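Local coordinates for protein beta-glucuronidase (Dictyoglomus thermophilum, PDB 6XXW) that probably hydrolyses beta-D-glucuronides, acting as a glycoside hydrolase of family 2 that frees glucuronic acid from its conjugates, at residues W411-E416 against I444-N449; V463-R468 against P500-E505. One frame throughout, in Å; residues are numbered along the deposited sequence. Where two conformers were deposited one is given.

How the interactions relate
Along the chain, the two contacts come in series: the first loop is complete before the second begins, so neither nests in the other nor crosses it. Interaction 1 pairs strand 408-415 with strand 444-448 after a loop that contains helix 422-438. The chain then passes through a loop to strand 463-467, and interaction 2 closes a second loop, through helix 482-497, onto strand 501-505. Strands 444-448 and 463-467 are themselves neighbours, tied by T445 OG1 with V463 O and by N467 N with E448 O, both probable hydrogen bonds. Four consecutive parallel strands of the TIM barrel are thus joined side by side, and N467 and E416 meet where the two contacts reach the same pocket.

Interaction 1: residues W411-E416 against I444-N449; sequences WSVANE and ITIVEN
E416 and N449 meet just beyond the paired strands, where the flat ends of their side chains stack with carboxylate and amide planes 22° apart. E416 runs out extended beyond CG. N449 CG lies between its own backbone N and carbonyl carbon (chi1 69°), which lays the amide against the E416 chain, N449 CG 3.6 Å from E416 CG. The two ends share a water that donates to E416 OE2 at 2.6 Å and accepts from N449 ND2. E416 OE2 also takes a hydrogen bond from N467 ND2, while OE1 hydrogen-bonds a bound Tris molecule, probably from the crystallisation liquor; the carboxylate is therefore held on both oxygens.

V447 uses both its backbone N and O on the neighbouring strand: V447 N gives a bond to A414 O, and V447 O receives E416 N at 2.7 Å in a nearly straight bond. Its two methyls divide their contacts. CG1, anti to the backbone N, comes within 3.3 Å of N415 OD1, and CG2 packs 3.6 Å from S412 OG. Both polar atoms are bonded elsewhere, N415 OD1 to R338 and S412 OG to E362, so V447 lies against groups already fixed by other partners.

Further back, T445 N bonds W411 O and T445 O accepts V413 N at 3.1 Å. Between S412 and N415 the register slips by one residue, a beta bulge. Within it V413 CG2 touches I446 CB, and A414 CB rests 3.8 Å from I446 CD1, next to helix 422-438. The strands run parallel, their axes 33° apart, as two consecutive strands of a TIM barrel linked by a right-handed beta-alpha-beta crossover, and the bulged end of strand 408-415 brings N415 and E416 to the barrel mouth, where glycosidases of this family keep their active site.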
ATOM      1  N   TRP A 411      37.542  11.421   3.796  1.00 16.85           N
ATOM      2  CA  TRP A 411      37.114  11.912   2.494  1.00 16.80           C
ATOM      3  C   TRP A 411      36.977  10.748   1.520  1.00 17.79           C
ATOM      4  O   TRP A 411      37.869   9.890   1.434  1.00 16.64           O
ATOM      5  CB  TRP A 411      38.120  12.922   1.913  1.00 16.93           C
ATOM      6  CG  TRP A 411      38.468  14.085   2.820  1.00 17.30           C
ATOM      7  CD1 TRP A 411      39.672  14.310   3.424  1.00 19.80           C
ATOM      8  CD2 TRP A 411      37.620  15.188   3.185  1.00 18.23           C
ATOM      9  NE1 TRP A 411      39.625  15.475   4.155  1.00 17.04           N
ATOM     10  CE2 TRP A 411      38.381  16.038   4.022  1.00 21.62           C
ATOM     11  CE3 TRP A 411      36.296  15.538   2.892  1.00 17.20           C
ATOM     12  CZ2 TRP A 411      37.854  17.207   4.589  1.00 18.55           C
ATOM     13  CZ3 TRP A 411      35.768  16.726   3.456  1.00 16.94           C
ATOM     14  CH2 TRP A 411      36.553  17.537   4.287  1.00 17.04           C
ATOM     15  N   SER A 412      35.885  10.742   0.751  1.00 13.51           N
ATOM     16  CA  SER A 412      35.697   9.782  -0.338  1.00 15.82           C
ATOM     17  C   SER A 412      35.852  10.513  -1.663  1.00 15.66           C
ATOM     18  O   SER A 412      35.164  11.507  -1.906  1.00 18.44           O
ATOM     19  CB  SER A 412      34.331   9.101  -0.269  1.00 19.59           C
ATOM     20  OG  SER A 412      34.157   8.270  -1.412  1.00 17.31           O
ATOM     21  N   VAL A 413      36.773  10.053  -2.507  1.00 17.14           N
ATOM     22  CA  VAL A 413      37.039  10.799  -3.734  1.00 19.43           C
ATOM     23  C   VAL A 413      36.093  10.439  -4.882  1.00 18.40           C
ATOM     24  O   VAL A 413      35.989  11.218  -5.844  1.00 16.98           O
ATOM     25  CB  VAL A 413      38.504  10.641  -4.204  1.00 17.17           C
ATOM     26  CG1 VAL A 413      39.484  11.182  -3.141  1.00 19.27           C
ATOM     27  CG2 VAL A 413      38.825   9.206  -4.568  1.00 18.89           C
ATOM     28  N   ALA A 414      35.383   9.311  -4.803  1.00 17.62           N
ATOM     29  CA  ALA A 414      34.488   8.898  -5.884  1.00 19.06           C
ATOM     30  C   ALA A 414      33.618   7.733  -5.423  1.00 18.83           C
ATOM     31  O   ALA A 414      33.897   7.079  -4.415  1.00 19.93           O
ATOM     32  CB  ALA A 414      35.261   8.500  -7.148  1.00 17.09           C
ATOM     33  N   ASN A 415      32.569   7.464  -6.200  1.00 17.59           N
ATOM     34  CA  ASN A 415      31.681   6.327  -5.964  1.00 20.20           C
ATOM     35  C   ASN A 415      31.499   5.548  -7.255  1.00 20.57           C
ATOM     36  O   ASN A 415      30.935   6.072  -8.220  1.00 17.90           O
ATOM     37  CB  ASN A 415      30.314   6.776  -5.448  1.00 17.85           C
ATOM     38  CG  ASN A 415      29.377   5.607  -5.192  1.00 18.40           C
ATOM     39  OD1 ASN A 415      29.428   4.981  -4.130  1.00 20.77           O
ATOM     40  ND2 ASN A 415      28.517   5.298  -6.171  1.00 19.57           N
ATOM     41  N   GLU A 416      31.952   4.293  -7.262  1.00 16.94           N
ATOM     42  CA  GLU A 416      31.693   3.361  -8.363  1.00 15.59           C
ATOM     43  C   GLU A 416      32.143   3.919  -9.710  1.00 19.53           C
ATOM     44  O   GLU A 416      31.430   3.819 -10.712  1.00 18.63           O
ATOM     45  CB  GLU A 416      30.212   2.968  -8.409  1.00 17.17           C
ATOM     46  CG  GLU A 416      29.708   2.237  -7.147  1.00 14.43           C
ATOM     47  CD  GLU A 416      28.308   1.661  -7.320  1.00 22.16           C
ATOM     48  OE1 GLU A 416      27.542   2.168  -8.173  1.00 23.25           O
ATOM     49  OE2 GLU A 416      27.975   0.693  -6.604  1.00 23.12           O
ATOM     50  N   ILE A 444      41.659   8.828   3.586  1.00 16.34           N
ATOM     51  CA  ILE A 444      41.037   8.941   2.275  1.00 16.15           C
ATOM     52  C   ILE A 444      40.570   7.566   1.821  1.00 17.70           C
ATOM     53  O   ILE A 444      41.265   6.568   2.038  1.00 20.68           O
ATOM     54  CB  ILE A 444      42.023   9.535   1.251  1.00 17.01           C
ATOM     55  CG1 ILE A 444      42.441  10.939   1.684  1.00 19.27           C
ATOM     56  CG2 ILE A 444      41.414   9.520  -0.153  1.00 18.95           C
ATOM     57  CD1 ILE A 444      43.625  11.455   0.917  1.00 22.98           C
ATOM     58  N   THR A 445      39.395   7.509   1.180  1.00 18.71           N
ATOM     59  CA  THR A 445      38.892   6.277   0.583  1.00 18.66           C
ATOM     60  C   THR A 445      38.361   6.570  -0.818  1.00 18.20           C
ATOM     61  O   THR A 445      38.327   7.718  -1.280  1.00 18.60           O
ATOM     62  CB  THR A 445      37.785   5.626   1.450  1.00 22.13           C
ATOM     63  OG1 THR A 445      37.436   4.326   0.932  1.00 20.44           O
ATOM     64  CG2 THR A 445      36.549   6.483   1.462  1.00 16.15           C
ATOM     65  N   ILE A 446      37.978   5.499  -1.505  1.00 16.91           N
ATOM     66  CA  ILE A 446      37.196   5.561  -2.734  1.00 16.47           C
ATOM     67  C   ILE A 446      36.226   4.391  -2.686  1.00 18.79           C
ATOM     68  O   ILE A 446      36.585   3.300  -2.230  1.00 21.03           O
ATOM     69  CB  ILE A 446      38.068   5.509  -4.009  1.00 17.56           C
ATOM     70  CG1 ILE A 446      37.181   5.657  -5.254  1.00 16.74           C
ATOM     71  CG2 ILE A 446      38.873   4.182  -4.103  1.00 17.99           C
ATOM     72  CD1 ILE A 446      37.960   5.942  -6.537  1.00 16.01           C
ATOM     73  N   VAL A 447      34.984   4.614  -3.110  1.00 18.58           N
ATOM     74  CA  VAL A 447      33.943   3.601  -2.953  1.00 16.76           C
ATOM     75  C   VAL A 447      33.832   2.823  -4.259  1.00 15.39           C
ATOM     76  O   VAL A 447      33.600   3.405  -5.327  1.00 19.61           O
ATOM     77  CB  VAL A 447      32.598   4.216  -2.530  1.00 17.57           C
ATOM     78  CG1 VAL A 447      31.529   3.121  -2.429  1.00 14.55           C
ATOM     79  CG2 VAL A 447      32.741   4.936  -1.177  1.00 14.78           C
ATOM     80  N   GLU A 448      34.027   1.510  -4.171  1.00 16.17           N
ATOM     81  CA  GLU A 448      34.256   0.652  -5.326  1.00 17.16           C
ATOM     82  C   GLU A 448      33.092  -0.305  -5.531  1.00 20.42           C
ATOM     83  O   GLU A 448      32.566  -0.859  -4.566  1.00 19.07           O
ATOM     84  CB  GLU A 448      35.521  -0.192  -5.140  1.00 18.40           C
ATOM     85  CG  GLU A 448      36.808   0.599  -5.040  1.00 18.14           C
ATOM     86  CD  GLU A 448      37.511   0.744  -6.390  1.00 25.91           C
ATOM     87  OE1 GLU A 448      36.819   0.729  -7.440  1.00 23.22           O
ATOM     88  OE2 GLU A 448      38.763   0.880  -6.397  1.00 22.45           O
ATOM     89  N   ASN A 449      32.727  -0.540  -6.794  1.00 16.02           N
ATOM     90  CA  ASN A 449      31.980  -1.744  -7.135  1.00 19.76           C
ATOM     91  C   ASN A 449      32.725  -2.613  -8.140  1.00 22.37           C
ATOM     92  O   ASN A 449      32.257  -3.714  -8.446  1.00 20.72           O
ATOM     93  CB  ASN A 449      30.564  -1.402  -7.638  1.00 19.22           C
ATOM     94  CG  ASN A 449      30.554  -0.707  -8.988  1.00 25.47           C
ATOM     95  OD1 ASN A 449      31.583  -0.235  -9.472  1.00 21.01           O
ATOM     96  ND2 ASN A 449      29.370  -0.628  -9.597  1.00 23.95           N
TER
HETATM   97  O   HOH W   1      26.883  -1.294  -7.869  1.00 25.48           O

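Interaction 2: residues V463-R468 against P500-E505; sequences VICVNR and PIILSE
I464 and C465 lie alongside P500, I501 and I502 in a parallel pairing whose strand axes make an angle of 34°. I464 N bonds P500 O, I464 O receives I502 N at 2.8 Å, and V466 N continues to I502 O. The register then slips by one residue at S504, a beta bulge. Here S504 N reaches V466 O from above the carbonyl plane, in a bent hydrogen bond (139°); pairing recovers where R468 N meets E505 O at 3.0 Å.

On the face carrying C465, SG packs 4.0 Å from I502 CB, and I502 CD1 also packs on V463 CG1. On the other face, with I464, I501 and V466, L503 CD1 lies 3.4 Å from V466 O and packs on V466 CG1. The unit is a beta-alpha-beta crossover of the TIM barrel, with helix 482-497 between its strands; W493 of that helix packs on I464 and I501.

The bulge turns S504 toward N467, whose OD1 accepts a hydrogen bond from S504 OG, 2.7 Å away. S504 OG also sits 3.4 Å from C465 CB. With CG anti to its carbonyl carbon (chi1 -63°), N467 lays its amide over the E505 carboxylate, the planes stacked and N467 ND2 3.2 Å from E505 CD. Through ND2, which donates to E416 OE2, the same amide links the ends of three strands. A leucine in place of N467 would probably leave the S504 hydroxyl without its acceptor and E416 OE2 without this amide donor. E505 is fixed from elsewhere, OE1 by the hydroxyl of Y469 and OE2 by a salt bridge to R338, and OE2 also meets the bound Tris. R468 NH1 folds back to N467 O at 2.9 Å, while R468 NE forms a salt bridge with D489.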
ATOM      1  N   VAL A 463      41.542   3.324   3.340  1.00 22.12           N
ATOM      2  CA  VAL A 463      40.498   2.393   3.755  1.00 18.34           C
ATOM      3  C   VAL A 463      39.749   1.971   2.504  1.00 22.22           C
ATOM      4  O   VAL A 463      39.477   2.804   1.634  1.00 21.33           O
ATOM      5  CB  VAL A 463      39.530   3.035   4.777  1.00 23.74           C
ATOM      6  CG1 VAL A 463      38.357   2.087   5.106  1.00 20.80           C
ATOM      7  CG2 VAL A 463      40.273   3.422   6.040  1.00 25.67           C
ATOM      8  N   ILE A 464      39.431   0.674   2.404  1.00 16.94           N
ATOM      9  CA  ILE A 464      38.689   0.140   1.265  1.00 22.33           C
ATOM     10  C   ILE A 464      37.200   0.209   1.562  1.00 18.52           C
ATOM     11  O   ILE A 464      36.745  -0.258   2.609  1.00 19.69           O
ATOM     12  CB  ILE A 464      39.108  -1.308   0.957  1.00 27.69           C
ATOM     13  CG1 ILE A 464      40.617  -1.391   0.694  1.00 21.04           C
ATOM     14  CG2 ILE A 464      38.279  -1.876  -0.210  1.00 24.87           C
ATOM     15  CD1 ILE A 464      41.020  -1.258  -0.739  1.00 24.07           C
ATOM     16  N   CYS A 465      36.436   0.761   0.623  1.00 19.10           N
ATOM     17  CA  CYS A 465      34.976   0.771   0.697  1.00 18.25           C
ATOM     18  C   CYS A 465      34.443   0.012  -0.514  1.00 16.54           C
ATOM     19  O   CYS A 465      34.684   0.410  -1.658  1.00 18.70           O
ATOM     20  CB  CYS A 465      34.438   2.208   0.721  1.00 17.13           C
ATOM     21  SG  CYS A 465      34.696   3.115   2.269  1.00 20.86           S
ATOM     22  N   VAL A 466      33.724  -1.082  -0.277  0.75 17.31           N
ATOM     23  CA  VAL A 466      33.215  -1.920  -1.356  0.75 17.39           C
ATOM     24  C   VAL A 466      31.696  -2.009  -1.261  0.75 17.57           C
ATOM     25  O   VAL A 466      31.139  -2.233  -0.175  0.75 15.29           O
ATOM     26  CB  VAL A 466      33.855  -3.323  -1.357  0.75 20.20           C
ATOM     27  CG1 VAL A 466      33.546  -4.086  -0.090  0.75 21.53           C
ATOM     28  CG2 VAL A 466      33.406  -4.101  -2.579  0.75 17.43           C
ATOM     29  N   ASN A 467      31.038  -1.818  -2.406  1.00 16.48           N
ATOM     30  CA  ASN A 467      29.599  -1.970  -2.560  1.00 17.29           C
ATOM     31  C   ASN A 467      29.325  -3.360  -3.115  1.00 15.76           C
ATOM     32  O   ASN A 467      29.874  -3.721  -4.158  1.00 17.93           O
ATOM     33  CB  ASN A 467      29.040  -0.928  -3.538  1.00 16.46           C
ATOM     34  CG  ASN A 467      29.228   0.514  -3.053  1.00 19.38           C
ATOM     35  OD1 ASN A 467      29.647   0.759  -1.920  1.00 14.83           O
ATOM     36  ND2 ASN A 467      28.898   1.473  -3.920  1.00 17.00           N
ATOM     37  N   ARG A 468      28.462  -4.134  -2.446  1.00 17.76           N
ATOM     38  CA  ARG A 468      28.161  -5.480  -2.928  1.00 17.25           C
ATOM     39  C   ARG A 468      26.665  -5.762  -2.815  1.00 21.23           C
ATOM     40  O   ARG A 468      26.033  -5.431  -1.804  1.00 16.03           O
ATOM     41  CB  ARG A 468      28.964  -6.543  -2.156  1.00 22.70           C
ATOM     42  CG  ARG A 468      30.467  -6.590  -2.538  1.00 17.43           C
ATOM     43  CD  ARG A 468      30.621  -6.920  -4.023  1.00 18.37           C
ATOM     44  NE  ARG A 468      32.017  -6.962  -4.488  1.00 20.55           N
ATOM     45  CZ  ARG A 468      32.545  -6.089  -5.340  1.00 25.61           C
ATOM     46  NH1 ARG A 468      31.813  -5.081  -5.797  1.00 22.38           N
ATOM     47  NH2 ARG A 468      33.808  -6.222  -5.743  1.00 25.37           N
ATOM     48  N   PRO A 500      41.949  -1.743   6.226  1.00 22.98           N
ATOM     49  CA  PRO A 500      40.596  -1.929   6.770  1.00 18.67           C
ATOM     50  C   PRO A 500      39.575  -1.808   5.649  1.00 18.53           C
ATOM     51  O   PRO A 500      39.771  -1.065   4.677  1.00 18.80           O
ATOM     52  CB  PRO A 500      40.444  -0.794   7.795  1.00 21.90           C
ATOM     53  CG  PRO A 500      41.813  -0.161   7.939  1.00 19.91           C
ATOM     54  CD  PRO A 500      42.566  -0.488   6.690  1.00 17.96           C
ATOM     55  N   ILE A 501      38.476  -2.540   5.795  1.00 18.75           N
ATOM     56  CA  ILE A 501      37.425  -2.603   4.784  1.00 17.60           C
ATOM     57  C   ILE A 501      36.093  -2.219   5.417  1.00 20.07           C
ATOM     58  O   ILE A 501      35.715  -2.748   6.471  1.00 19.73           O
ATOM     59  CB  ILE A 501      37.340  -4.002   4.147  1.00 20.59           C
ATOM     60  CG1 ILE A 501      38.680  -4.378   3.511  1.00 27.24           C
ATOM     61  CG2 ILE A 501      36.209  -4.062   3.126  1.00 24.79           C
ATOM     62  CD1 ILE A 501      38.674  -5.745   2.892  1.00 24.69           C
ATOM     63  N   ILE A 502      35.385  -1.305   4.770  1.00 17.75           N
ATOM     64  CA  ILE A 502      33.996  -0.994   5.091  1.00 19.01           C
ATOM     65  C   ILE A 502      33.127  -1.570   3.983  1.00 16.76           C
ATOM     66  O   ILE A 502      33.366  -1.293   2.800  1.00 20.20           O
ATOM     67  CB  ILE A 502      33.776   0.525   5.218  1.00 15.53           C
ATOM     68  CG1 ILE A 502      34.629   1.108   6.349  1.00 19.14           C
ATOM     69  CG2 ILE A 502      32.271   0.840   5.386  1.00 16.76           C
ATOM     70  CD1 ILE A 502      34.609   2.655   6.422  1.00 19.39           C
ATOM     71  N   LEU A 503      32.123  -2.374   4.351  1.00 15.16           N
ATOM     72  CA  LEU A 503      31.101  -2.740   3.373  1.00 17.27           C
ATOM     73  C   LEU A 503      30.225  -1.504   3.231  1.00 18.11           C
ATOM     74  O   LEU A 503      29.295  -1.287   4.012  1.00 17.55           O
ATOM     75  CB  LEU A 503      30.302  -3.969   3.814  1.00 16.16           C
ATOM     76  CG  LEU A 503      29.274  -4.493   2.804  1.00 23.54           C
ATOM     77  CD1 LEU A 503      29.968  -4.960   1.552  1.00 18.09           C
ATOM     78  CD2 LEU A 503      28.437  -5.637   3.393  1.00 21.90           C
ATOM     79  N   SER A 504      30.530  -0.680   2.219  1.00 15.69           N
ATOM     80  CA  SER A 504      29.969   0.666   2.131  1.00 15.89           C
ATOM     81  C   SER A 504      28.572   0.721   1.520  1.00 16.43           C
ATOM     82  O   SER A 504      27.903   1.757   1.651  1.00 17.56           O
ATOM     83  CB  SER A 504      30.915   1.577   1.340  1.00 16.64           C
ATOM     84  OG  SER A 504      31.347   0.952   0.144  1.00 20.45           O
ATOM     85  N   GLU A 505      28.115  -0.344   0.864  1.00 15.19           N
ATOM     86  CA  GLU A 505      26.739  -0.420   0.389  1.00 13.72           C
ATOM     87  C   GLU A 505      26.331  -1.877   0.287  1.00 19.40           C
ATOM     88  O   GLU A 505      27.119  -2.724  -0.141  1.00 19.77           O
ATOM     89  CB  GLU A 505      26.543   0.208  -0.992  1.00 16.04           C
ATOM     90  CG  GLU A 505      26.609   1.713  -1.058  1.00 16.69           C
ATOM     91  CD  GLU A 505      26.225   2.245  -2.432  1.00 21.34           C
ATOM     92  OE1 GLU A 505      25.505   1.526  -3.172  1.00 19.76           O
ATOM     93  OE2 GLU A 505      26.635   3.383  -2.767  1.00 21.10           O
TER